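Local structure of CEP104 (Gallus gallus, 5JO8) at residues R85-L90 with K111-Q116; E160-S165 with E198-E203. The protein is a centriolar protein whose TOG domain, the part described here, is an all-helical module that probably binds microtubules or tubulin. One frame throughout, in Å; residues are numbered along the deposited sequence.

Contact 1 (R85-L90 with K111-Q116); sequences RAAIFL and KMIITQ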
loop_
_atom_site.group_PDB
_atom_site.type_symbol
_atom_site.label_atom_id
_atom_site.label_comp_id
_atom_site.label_asym_id
_atom_site.label_seq_id
_atom_site.Cartn_x
_atom_site.Cartn_y
_atom_site.Cartn_z
ATOM N N ARG A 85 -0.626 18.087 -4.405
ATOM C CA ARG A 85 0.432 17.388 -5.109
ATOM C C ARG A 85 1.780 17.603 -4.427
ATOM O O ARG A 85 2.574 16.671 -4.298
ATOM C CB ARG A 85 0.478 17.825 -6.575
ATOM C CG ARG A 85 -0.843 17.638 -7.308
ATOM C CD ARG A 85 -1.171 16.173 -7.524
ATOM N NE ARG A 85 -2.378 15.965 -8.332
ATOM C CZ ARG A 85 -2.380 15.563 -9.600
ATOM N NH1 ARG A 85 -1.238 15.322 -10.230
ATOM N NH2 ARG A 85 -3.531 15.400 -10.240
ATOM N N ALA A 86 2.032 18.813 -3.953
ATOM C CA ALA A 86 3.280 19.100 -3.267
ATOM C C ALA A 86 3.359 18.344 -1.935
ATOM O O ALA A 86 4.426 17.861 -1.545
ATOM C CB ALA A 86 3.434 20.603 -3.043
ATOM N N ALA A 87 2.235 18.259 -1.235
ATOM C CA ALA A 87 2.199 17.538 0.038
ATOM C C ALA A 87 2.470 16.050 -0.178
ATOM O O ALA A 87 3.211 15.441 0.589
ATOM C CB ALA A 87 0.854 17.747 0.733
ATOM N N ILE A 88 1.880 15.483 -1.229
ATOM C CA ILE A 88 2.074 14.074 -1.562
ATOM C C ILE A 88 3.526 13.803 -1.952
ATOM O O ILE A 88 4.081 12.758 -1.609
ATOM C CB ILE A 88 1.042 13.577 -2.612
ATOM C CG1 ILE A 88 -0.373 13.522 -2.017
ATOM C CG2 ILE A 88 1.440 12.236 -3.222
ATOM C CD1 ILE A 88 -0.580 12.498 -0.868
ATOM N N PHE A 89 4.152 14.740 -2.651
ATOM C CA PHE A 89 5.575 14.647 -2.959
ATOM C C PHE A 89 6.388 14.460 -1.668
ATOM O O PHE A 89 7.270 13.591 -1.588
ATOM C CB PHE A 89 6.041 15.909 -3.726
ATOM C CG PHE A 89 7.525 15.956 -3.974
ATOM C CD1 PHE A 89 8.383 16.533 -3.053
ATOM C CD2 PHE A 89 8.066 15.407 -5.129
ATOM C CE1 PHE A 89 9.753 16.554 -3.268
ATOM C CE2 PHE A 89 9.442 15.438 -5.354
ATOM C CZ PHE A 89 10.281 16.013 -4.413
ATOM N N LEU A 90 6.083 15.262 -0.651
ATOM C CA LEU A 90 6.792 15.168 0.624
ATOM C C LEU A 90 6.422 13.892 1.387
ATOM O O LEU A 90 7.283 13.276 2.008
ATOM C CB LEU A 90 6.552 16.420 1.479
ATOM C CG LEU A 90 7.107 17.699 0.841
ATOM C CD1 LEU A 90 6.741 18.914 1.690
ATOM C CD2 LEU A 90 8.622 17.630 0.648
ATOM N N LYS A 111 -3.283 10.349 5.511
ATOM C CA LYS A 111 -4.655 10.036 5.876
ATOM C C LYS A 111 -5.543 11.280 5.866
ATOM O O LYS A 111 -6.690 11.239 5.406
ATOM C CB LYS A 111 -4.702 9.342 7.248
ATOM C CG LYS A 111 -6.104 8.953 7.661
ATOM C CD LYS A 111 -6.147 8.169 8.970
ATOM C CE LYS A 111 -7.593 7.922 9.346
ATOM N NZ LYS A 111 -7.719 7.299 10.693
ATOM N N MET A 112 -5.017 12.387 6.378
ATOM C CA MET A 112 -5.745 13.648 6.372
ATOM C C MET A 112 -6.053 14.114 4.941
ATOM O O MET A 112 -7.151 14.604 4.662
ATOM C CB MET A 112 -4.944 14.719 7.116
ATOM C CG MET A 112 -5.597 16.102 7.143
ATOM S SD MET A 112 -5.397 17.116 5.668
ATOM C CE MET A 112 -3.652 17.505 5.742
ATOM N N ILE A 113 -5.087 13.992 4.038
ATOM C CA ILE A 113 -5.308 14.479 2.674
ATOM C C ILE A 113 -6.444 13.698 2.038
ATOM O O ILE A 113 -7.356 14.274 1.435
ATOM C CB ILE A 113 -4.028 14.385 1.838
ATOM C CG1 ILE A 113 -3.013 15.414 2.318
ATOM C CG2 ILE A 113 -4.331 14.661 0.373
ATOM C CD1 ILE A 113 -1.613 15.152 1.849
ATOM N N ILE A 114 -6.404 12.386 2.193
ATOM C CA ILE A 114 -7.392 11.509 1.574
ATOM C C ILE A 114 -8.780 11.615 2.211
ATOM O O ILE A 114 -9.793 11.697 1.528
ATOM C CB ILE A 114 -6.883 10.059 1.577
ATOM C CG1 ILE A 114 -5.721 9.907 0.602
ATOM C CG2 ILE A 114 -8.009 9.084 1.248
ATOM C CD1 ILE A 114 -4.984 8.567 0.779
ATOM N N THR A 115 -8.829 11.605 3.539
ATOM C CA THR A 115 -10.107 11.478 4.229
ATOM C C THR A 115 -10.744 12.820 4.597
ATOM O O THR A 115 -11.938 12.886 4.888
ATOM C CB THR A 115 -9.983 10.607 5.496
ATOM O OG1 THR A 115 -9.195 11.293 6.482
ATOM C CG2 THR A 115 -9.346 9.246 5.164
ATOM N N GLN A 116 -9.964 13.894 4.552
ATOM C CA GLN A 116 -10.484 15.195 4.960
ATOM C C GLN A 116 -10.369 16.260 3.883
ATOM O O GLN A 116 -11.354 16.908 3.545
ATOM C CB GLN A 116 -9.787 15.687 6.229
ATOM C CG GLN A 116 -10.033 14.802 7.434
ATOM C CD GLN A 116 -9.414 15.369 8.699
ATOM O OE1 GLN A 116 -9.798 16.440 9.164
ATOM N NE2 GLN A 116 -8.438 14.669 9.239
#
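Ile113 and Ile88 meet because both set CG1 beside the backbone N and opposite the carbonyl carbon, with chi1 close to -70° in each, and part company one bond further out. In Ile113 the second torsion runs on nearly straight, chi2 163°, and carries CD1 far out from its own helix; in Ile88 it folds back, chi2 -65°, and swings CD1 round to the side of the helix that faces residues 111-116. The single methyl CD1 of Ile113 thus does the work for its helix. It lies 3.8 Å from CB of Ala87 and 3.9 Å from CD1 of Ile88, so one extended branch is received by two neighbouring residues of the opposing turn. Ala87 directs its short methyl toward the partner helix. No hydrogen bond crosses, and all three touching residues are buried: the contact is narrow and purely apolar, buried aliphatic packing between consecutive helices of the TOG domain's alpha-solenoid.

Behind this face the second helix widens into a pi-type turn at 113-116. Separately, Lys111 O, one turn before Thr115, accepts from both the N and OG1 of that residue, which reach it from opposite faces of its carbonyl plane, the hydroxyl OG1 at 2.7 Å from Lys111 O.

Helices 77-94 and 100-121 follow each other in the chain, and helix 125-142 borders both: Ile88 touches its Lys134 and Ile113 its Cys131. Helix 35-41 packs against Ala86, while Met112 turns to helix 54-69.

Contact 2 (E160-S165 with E198-E203); sequences EMALWS and ECLLKE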
loop_
_atom_site.group_PDB
_atom_site.type_symbol
_atom_site.label_atom_id
_atom_site.label_comp_id
_atom_site.label_asym_id
_atom_site.label_seq_id
_atom_site.Cartn_x
_atom_site.Cartn_y
_atom_site.Cartn_z
ATOM N N GLU A 160 -6.150 -0.322 6.536
ATOM C CA GLU A 160 -7.103 0.729 6.873
ATOM C C GLU A 160 -7.379 1.607 5.653
ATOM O O GLU A 160 -8.532 1.955 5.382
ATOM C CB GLU A 160 -6.604 1.576 8.058
ATOM C CG GLU A 160 -6.550 0.814 9.386
ATOM C CD GLU A 160 -6.195 1.699 10.566
ATOM O OE1 GLU A 160 -5.201 1.385 11.259
ATOM O OE2 GLU A 160 -6.913 2.695 10.810
ATOM N N MET A 161 -6.329 1.944 4.908
ATOM C CA MET A 161 -6.491 2.783 3.726
ATOM C C MET A 161 -7.386 2.118 2.685
ATOM O O MET A 161 -8.197 2.786 2.049
ATOM C CB MET A 161 -5.138 3.165 3.124
ATOM C CG MET A 161 -5.259 4.057 1.883
ATOM S SD MET A 161 -3.684 4.769 1.387
ATOM C CE MET A 161 -2.732 3.309 0.952
ATOM N N ALA A 162 -7.255 0.805 2.525
ATOM C CA ALA A 162 -8.074 0.058 1.569
ATOM C C ALA A 162 -9.571 0.155 1.868
ATOM O O ALA A 162 -10.407 0.087 0.952
ATOM C CB ALA A 162 -7.637 -1.419 1.541
ATOM N N LEU A 163 -9.909 0.333 3.140
ATOM C CA LEU A 163 -11.300 0.309 3.568
ATOM C C LEU A 163 -11.921 1.695 3.827
ATOM O O LEU A 163 -13.128 1.806 4.079
ATOM C CB LEU A 163 -11.437 -0.641 4.767
ATOM C CG LEU A 163 -11.050 -2.061 4.303
ATOM C CD1 LEU A 163 -10.443 -2.926 5.386
ATOM C CD2 LEU A 163 -12.256 -2.748 3.685
ATOM N N TRP A 164 -11.120 2.760 3.725
ATOM C CA TRP A 164 -11.668 4.109 3.866
ATOM C C TRP A 164 -12.713 4.347 2.794
ATOM O O TRP A 164 -12.542 3.934 1.646
ATOM C CB TRP A 164 -10.599 5.197 3.769
ATOM C CG TRP A 164 -9.636 5.193 4.889
ATOM C CD1 TRP A 164 -9.841 4.718 6.164
ATOM C CD2 TRP A 164 -8.291 5.658 4.838
ATOM N NE1 TRP A 164 -8.686 4.871 6.907
ATOM C CE2 TRP A 164 -7.723 5.442 6.111
ATOM C CE3 TRP A 164 -7.504 6.242 3.836
ATOM C CZ2 TRP A 164 -6.407 5.785 6.405
ATOM C CZ3 TRP A 164 -6.199 6.577 4.129
ATOM C CH2 TRP A 164 -5.663 6.345 5.407
ATOM N N SER A 165 -13.802 4.998 3.189
ATOM C CA SER A 165 -14.906 5.250 2.261
ATOM C C SER A 165 -14.470 6.014 1.005
ATOM O O SER A 165 -15.054 5.825 -0.064
ATOM C CB SER A 165 -16.061 5.972 2.962
ATOM O OG SER A 165 -15.665 7.255 3.390
ATOM N N GLU A 198 -4.663 -12.108 2.048
ATOM C CA GLU A 198 -5.526 -13.019 2.782
ATOM C C GLU A 198 -6.482 -12.238 3.666
ATOM O O GLU A 198 -7.678 -12.534 3.725
ATOM C CB GLU A 198 -4.702 -13.961 3.654
ATOM C CG GLU A 198 -5.550 -14.964 4.423
ATOM C CD GLU A 198 -4.761 -15.752 5.442
ATOM O OE1 GLU A 198 -5.193 -16.878 5.756
ATOM O OE2 GLU A 198 -3.728 -15.248 5.939
ATOM N N CYS A 199 -5.941 -11.237 4.346
ATOM C CA CYS A 199 -6.706 -10.448 5.294
ATOM C C CYS A 199 -7.773 -9.611 4.594
ATOM O O CYS A 199 -8.954 -9.652 4.956
ATOM C CB CYS A 199 -5.758 -9.547 6.085
ATOM S SG CYS A 199 -6.559 -8.343 7.158
ATOM N N LEU A 200 -7.363 -8.861 3.580
ATOM C CA LEU A 200 -8.304 -7.990 2.884
ATOM C C LEU A 200 -9.335 -8.766 2.066
ATOM O O LEU A 200 -10.483 -8.338 1.944
ATOM C CB LEU A 200 -7.567 -6.943 2.040
ATOM C CG LEU A 200 -6.932 -5.837 2.892
ATOM C CD1 LEU A 200 -6.023 -4.962 2.058
ATOM C CD2 LEU A 200 -8.013 -5.011 3.564
ATOM N N LEU A 201 -8.938 -9.909 1.521
ATOM C CA LEU A 201 -9.877 -10.750 0.787
ATOM C C LEU A 201 -11.008 -11.236 1.699
ATOM O O LEU A 201 -12.181 -11.174 1.331
ATOM C CB LEU A 201 -9.147 -11.932 0.160
ATOM C CG LEU A 201 -9.957 -12.876 -0.721
ATOM C CD1 LEU A 201 -10.698 -12.091 -1.797
ATOM C CD2 LEU A 201 -9.020 -13.901 -1.339
ATOM N N LYS A 202 -10.660 -11.708 2.892
ATOM C CA LYS A 202 -11.670 -12.150 3.849
ATOM C C LYS A 202 -12.665 -11.039 4.147
ATOM O O LYS A 202 -13.877 -11.252 4.123
ATOM C CB LYS A 202 -11.022 -12.574 5.164
ATOM C CG LYS A 202 -10.258 -13.868 5.132
ATOM C CD LYS A 202 -9.770 -14.187 6.536
ATOM C CE LYS A 202 -8.750 -15.299 6.530
ATOM N NZ LYS A 202 -8.230 -15.555 7.901
ATOM N N GLU A 203 -12.134 -9.853 4.426
ATOM C CA GLU A 203 -12.936 -8.704 4.824
ATOM C C GLU A 203 -13.769 -8.112 3.680
ATOM O O GLU A 203 -14.906 -7.687 3.892
ATOM C CB GLU A 203 -12.025 -7.624 5.401
ATOM C CG GLU A 203 -12.755 -6.548 6.160
ATOM C CD GLU A 203 -11.824 -5.723 7.018
ATOM O OE1 GLU A 203 -10.662 -6.140 7.206
ATOM O OE2 GLU A 203 -12.257 -4.658 7.507
#
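Leu200 meets Ala162 and Leu163 where two helices of the TOG domain's alpha-solenoid come side by side, a contact that joins helix 148-163 to helix 187-204. Along 198-203 the first residue, Glu198, turns from this interface toward helix 229-245, where its OE1 makes a salt bridge with Arg237; Cys199 packs on Gln159. Leu200 follows as the buried centre of the contact. Its CG stands anti to the carbonyl carbon, chi1 -74°, which brings both methyls up to the other helix. Both lie near CB of Ala162, CD1 the closer at 3.9 Å from that CB. CD2 alone goes on to CD1 of Leu163, at 3.7 Å. Leu201 leaves the interface for Phe211 and Met242, and Lys202, on the exposed side, makes a long salt bridge back to Glu198, one turn earlier.

Glu203 then closes the contact at its exposed margin. Its chain is extended, with CG anti to the backbone N (chi1 -165°), which sends the carboxylate across to Leu163 of the other segment, the two side chains crossing at a slant. No hydrogen bond forms here. Instead CD1 of Leu163, already against Leu200, lies over the face of the carboxylate, close to its CD and both oxygens and nearest to OE2 of Glu203, at 3.3 Å.

Contact 1 closes before contact 2 opens, and their centres lie about 20 Å apart, so the two sit in series along one helical array within the TOG domain. They share no helix: contact 1 joins 77-94 to 100-121, contact 2 joins 148-163 to 187-204. Yet helix 100-121 meets segment 160-165 directly through Trp164. The indole of that residue packs against Lys111, Ile114 and Thr115, with Lys111 CG 3.4 Å from Trp164 CZ2. Segments 111-116 and 160-165 thus adjoin through side chains other than those that touch across either contact, which makes the two contacts neighbouring parts of the same solenoid.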